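Local coordinates for protein thiol-disulfide isomerase and thioredoxins (Corynebacterium glutamicum, PDB 3LOR) that is a thioredoxin-fold protein that probably works as a thiol-disulfide oxidoreductase or isomerase, at residues V46-G49 with V50-Q54; R108-S111 with T112-K115. One frame throughout, in Å; residues are numbered along the deposited sequence.

Contact 1 of 2, residues V46-G49 with V50-Q54; sequences VNHG and VPQAQ
P51 and the carbonyl groups of V46, N47 and H48 form the tight part of this local contact along helix 43-59. The proline ring pushes against the turn before it: CD of P51 lies 3.2 Å from O of H48, and its CG is 3.5 Å from O of V46. Having no N-H to offer, P51 interrupts the helical bonding. The preceding turn is also widened to a pi type, with O of V46 and N of V50 5.3 Å apart. Regular bonding then resumes, since Q52 N reaches H48 O at 3.1 Å (N-H...O angle 159°) and A53 N reaches G49 O at 3.1 Å. The result is a proline-kinked helix, as in the active-site helix of thioredoxins.

The side chains of H48 and Q52 meet more loosely: CD of Q52 comes no closer than 4.0 Å to NE2 of H48, and ring and amide planes are 69° apart. CG of H48 stands anti to the backbone N (chi1 -169°), bringing the ring to Q52, while its NE2 is hydrogen-bonded to O of V141. N47 is the exposed residue of the contact; its CB is 6.1 Å from CG of P51, its nearest approach to residues 50-54. At this end the helix packs on its counterpart in the second subunit, N47 on N47 and the buried V46 on V46. V50 touches the probable CxxC motif at the helix start. The kinked helix lies against strand 32-38 through V50 on F38 and A53 on E36, and meets helix 143-154 through Q52 on D143 and L146.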
loop_
_atom_site.group_PDB
_atom_site.type_symbol
_atom_site.label_atom_id
_atom_site.label_comp_id
_atom_site.label_asym_id
_atom_site.label_seq_id
_atom_site.Cartn_x
_atom_site.Cartn_y
_atom_site.Cartn_z
ATOM N N VAL A 46 -7.968 13.150 6.222
ATOM C CA VAL A 46 -6.763 13.532 5.548
ATOM C C VAL A 46 -6.060 12.377 4.875
ATOM O O VAL A 46 -5.606 12.499 3.789
ATOM C CB VAL A 46 -5.792 14.165 6.527
ATOM C CG1 VAL A 46 -4.530 14.432 5.890
ATOM C CG2 VAL A 46 -6.307 15.391 7.045
ATOM N N ASN A 47 -5.929 11.284 5.593
ATOM C CA ASN A 47 -5.401 10.046 5.062
ATOM C C ASN A 47 -6.221 9.303 4.043
ATOM O O ASN A 47 -5.677 8.752 3.163
ATOM C CB ASN A 47 -5.096 9.042 6.149
ATOM C CG ASN A 47 -4.172 9.553 7.178
ATOM O OD1 ASN A 47 -3.256 10.290 6.904
ATOM N ND2 ASN A 47 -4.414 9.159 8.387
ATOM N N HIS A 48 -7.515 9.213 4.236
ATOM C CA HIS A 48 -8.297 8.362 3.382
ATOM C C HIS A 48 -9.444 8.993 2.619
ATOM O O HIS A 48 -9.466 8.948 1.441
ATOM C CB HIS A 48 -8.793 7.155 4.155
ATOM C CG HIS A 48 -9.377 6.095 3.287
ATOM N ND1 HIS A 48 -8.611 5.287 2.487
ATOM C CD2 HIS A 48 -10.652 5.717 3.084
ATOM C CE1 HIS A 48 -9.389 4.462 1.822
ATOM N NE2 HIS A 48 -10.632 4.707 2.163
ATOM N N GLY A 49 -10.395 9.556 3.321
ATOM C CA GLY A 49 -11.541 10.123 2.679
ATOM C C GLY A 49 -11.344 11.266 1.713
ATOM O O GLY A 49 -11.855 11.234 0.654
ATOM N N VAL A 50 -10.577 12.259 2.057
ATOM C CA VAL A 50 -10.344 13.307 1.106
ATOM C C VAL A 50 -9.621 12.833 -0.163
ATOM O O VAL A 50 -10.054 13.112 -1.223
ATOM C CB VAL A 50 -9.599 14.453 1.728
ATOM C CG1 VAL A 50 -9.129 15.363 0.713
ATOM C CG2 VAL A 50 -10.413 15.133 2.723
ATOM N N PRO A 51 -8.560 12.068 -0.045
ATOM C CA PRO A 51 -7.858 11.568 -1.208
ATOM C C PRO A 51 -8.701 10.670 -2.079
ATOM O O PRO A 51 -8.561 10.712 -3.258
ATOM C CB PRO A 51 -6.707 10.796 -0.609
ATOM C CG PRO A 51 -6.597 11.214 0.702
ATOM C CD PRO A 51 -7.857 11.716 1.178
ATOM N N GLN A 52 -9.563 9.875 -1.476
ATOM C CA GLN A 52 -10.539 9.081 -2.193
ATOM C C GLN A 52 -11.508 9.944 -3.009
ATOM O O GLN A 52 -11.796 9.628 -4.113
ATOM C CB GLN A 52 -11.311 8.227 -1.214
ATOM C CG GLN A 52 -12.294 7.327 -1.794
ATOM C CD GLN A 52 -12.745 6.240 -0.823
ATOM O OE1 GLN A 52 -12.363 5.101 -0.947
ATOM N NE2 GLN A 52 -13.549 6.605 0.126
ATOM N N ALA A 53 -11.967 11.039 -2.441
ATOM C CA ALA A 53 -12.769 12.002 -3.137
ATOM C C ALA A 53 -12.017 12.632 -4.326
ATOM O O ALA A 53 -12.575 12.775 -5.347
ATOM C CB ALA A 53 -13.253 13.021 -2.197
ATOM N N GLN A 54 -10.749 12.959 -4.165
ATOM C CA GLN A 54 -9.939 13.489 -5.249
ATOM C C GLN A 54 -9.796 12.478 -6.361
ATOM O O GLN A 54 -9.855 12.815 -7.481
ATOM C CB GLN A 54 -8.553 13.921 -4.807
ATOM C CG GLN A 54 -8.506 14.808 -3.627
ATOM C CD GLN A 54 -7.151 15.397 -3.368
ATOM O OE1 GLN A 54 -6.789 16.375 -3.955
ATOM N NE2 GLN A 54 -6.413 14.806 -2.473
#

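Contact 2 of 2, residues R108-S111 with T112-K115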
loop_
_atom_site.group_PDB
_atom_site.type_symbol
_atom_site.label_atom_id
_atom_site.label_comp_id
_atom_site.label_asym_id
_atom_site.label_seq_id
_atom_site.Cartn_x
_atom_site.Cartn_y
_atom_site.Cartn_z
ATOM N N ARG A 108 -21.983 23.226 18.868
ATOM C CA ARG A 108 -20.861 22.694 18.131
ATOM C C ARG A 108 -21.161 21.961 16.812
ATOM O O ARG A 108 -20.401 22.045 15.909
ATOM C CB ARG A 108 -20.015 21.828 19.032
ATOM C CG ARG A 108 -19.294 22.571 20.049
ATOM C CD ARG A 108 -18.059 21.877 20.399
ATOM N NE ARG A 108 -18.163 21.279 21.687
ATOM C CZ ARG A 108 -18.770 20.139 21.902
ATOM N NH1 ARG A 108 -19.286 19.493 20.894
ATOM N NH2 ARG A 108 -18.834 19.627 23.108
ATOM N N ILE A 109 -22.259 21.231 16.740
ATOM C CA ILE A 109 -22.585 20.472 15.565
ATOM C C ILE A 109 -23.273 21.366 14.572
ATOM O O ILE A 109 -24.213 21.987 14.884
ATOM C CB ILE A 109 -23.504 19.295 15.849
ATOM C CG1 ILE A 109 -23.025 18.435 17.010
ATOM C CG2 ILE A 109 -23.682 18.472 14.635
ATOM C CD1 ILE A 109 -21.667 18.007 16.961
ATOM N N PRO A 110 -22.753 21.417 13.371
ATOM C CA PRO A 110 -23.330 22.160 12.264
ATOM C C PRO A 110 -24.555 21.504 11.624
ATOM O O PRO A 110 -24.881 20.381 11.860
ATOM C CB PRO A 110 -22.178 22.275 11.284
ATOM C CG PRO A 110 -21.323 21.236 11.596
ATOM C CD PRO A 110 -21.461 20.863 13.011
ATOM N N SER A 111 -25.227 22.308 10.843
ATOM C CA SER A 111 -26.561 22.075 10.396
ATOM C C SER A 111 -26.824 20.876 9.522
ATOM O O SER A 111 -27.663 20.109 9.836
ATOM C CB SER A 111 -27.018 23.293 9.655
ATOM O OG SER A 111 -28.389 23.318 9.601
ATOM N N THR A 112 -26.057 20.704 8.469
ATOM C CA THR A 112 -26.173 19.558 7.609
ATOM C C THR A 112 -25.842 18.301 8.374
ATOM O O THR A 112 -26.516 17.323 8.272
ATOM C CB THR A 112 -25.324 19.693 6.331
ATOM O OG1 THR A 112 -25.606 20.916 5.690
ATOM C CG2 THR A 112 -25.610 18.610 5.382
HETATM N N MSE A 113 -24.826 18.362 9.187
HETATM C CA MSE A 113 -24.422 17.241 9.984
HETATM C C MSE A 113 -25.489 16.792 10.976
HETATM O O MSE A 113 -25.708 15.631 11.133
HETATM C CB MSE A 113 -23.107 17.564 10.693
HETATM C CG MSE A 113 -22.597 16.548 11.710
HETATM SE SE MSE A 113 -20.758 16.720 12.214
HETATM C CE MSE A 113 -20.815 15.700 13.647
ATOM N N LYS A 114 -26.135 17.738 11.629
ATOM C CA LYS A 114 -27.263 17.489 12.504
ATOM C C LYS A 114 -28.448 16.912 11.774
ATOM O O LYS A 114 -29.022 15.951 12.165
ATOM C CB LYS A 114 -27.721 18.803 13.092
ATOM C CG LYS A 114 -28.119 18.783 14.527
ATOM C CD LYS A 114 -28.972 17.640 14.918
ATOM C CE LYS A 114 -29.783 17.957 16.124
ATOM N NZ LYS A 114 -29.639 16.915 17.102
ATOM N N LYS A 115 -28.767 17.514 10.661
ATOM C CA LYS A 115 -29.918 17.169 9.889
ATOM C C LYS A 115 -29.861 15.714 9.447
ATOM O O LYS A 115 -30.831 15.026 9.498
ATOM C CB LYS A 115 -29.931 18.087 8.683
ATOM C CG LYS A 115 -31.092 18.028 7.819
ATOM C CD LYS A 115 -30.765 18.546 6.411
ATOM C CE LYS A 115 -31.090 19.958 6.261
ATOM N NZ LYS A 115 -31.222 20.394 4.886
#
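I109 and the selenomethionine M113 cross at about a right angle where the chain enters helix 111-115. M113 can be followed outward from the backbone. Its CB passes 3.5 Å from O of P110 and 4.2 Å from CG of the same proline. CG, anti to the backbone N (chi1 173°), comes 3.7 Å from CG2 of I109; beyond it the chain stays extended and carries SE past the same CG2 at 4.2 Å, ending with CE 4.1 Å from CD1 of I109. F74 touches both side chains from outside.

The backbone of the first turn closes beside this apolar pair. P110 occupies the N-cap position, and its O accepts K114 N at 2.9 Å with an N-H...O angle of 160°; S111 O takes K115 N, also at 2.9 Å. The carboxylate of D101 accepts the N-H groups of T112 and M113, satisfying donors at the helix start.

S111 OG is hydrogen-bonded to D13, while NZ of K115 forms a salt bridge with D13 and a hydrogen bond to O of E11. D13, E11 and L12 form a calcium site in a structure of this protein. With no calcium bound to this chain, the ammonium of K115 probably offsets part of the negative charge of that site.

How the contacts relate
From the N terminus the chain meets contact 1 first, within helix 43-59 of the beta-alpha-beta unit that joins strand 32-38 to strand 65-71. It then passes through helix 82-91 and strand 98-101 before contact 2 opens in the loop leading into helix 111-115, ahead of strand 123-127. Each contact joins adjoining segments and closes just a helical turn, so the two follow in series and neither nest nor cross. The centres of contact 1 and contact 2 are about 21 Å apart, and their nearest atoms about 14 Å, without touching. Contact 1 ties the sheet to helix 143-154 and borders the second subunit; contact 2 ties strand 98-101 to the N-terminal calcium-site segment.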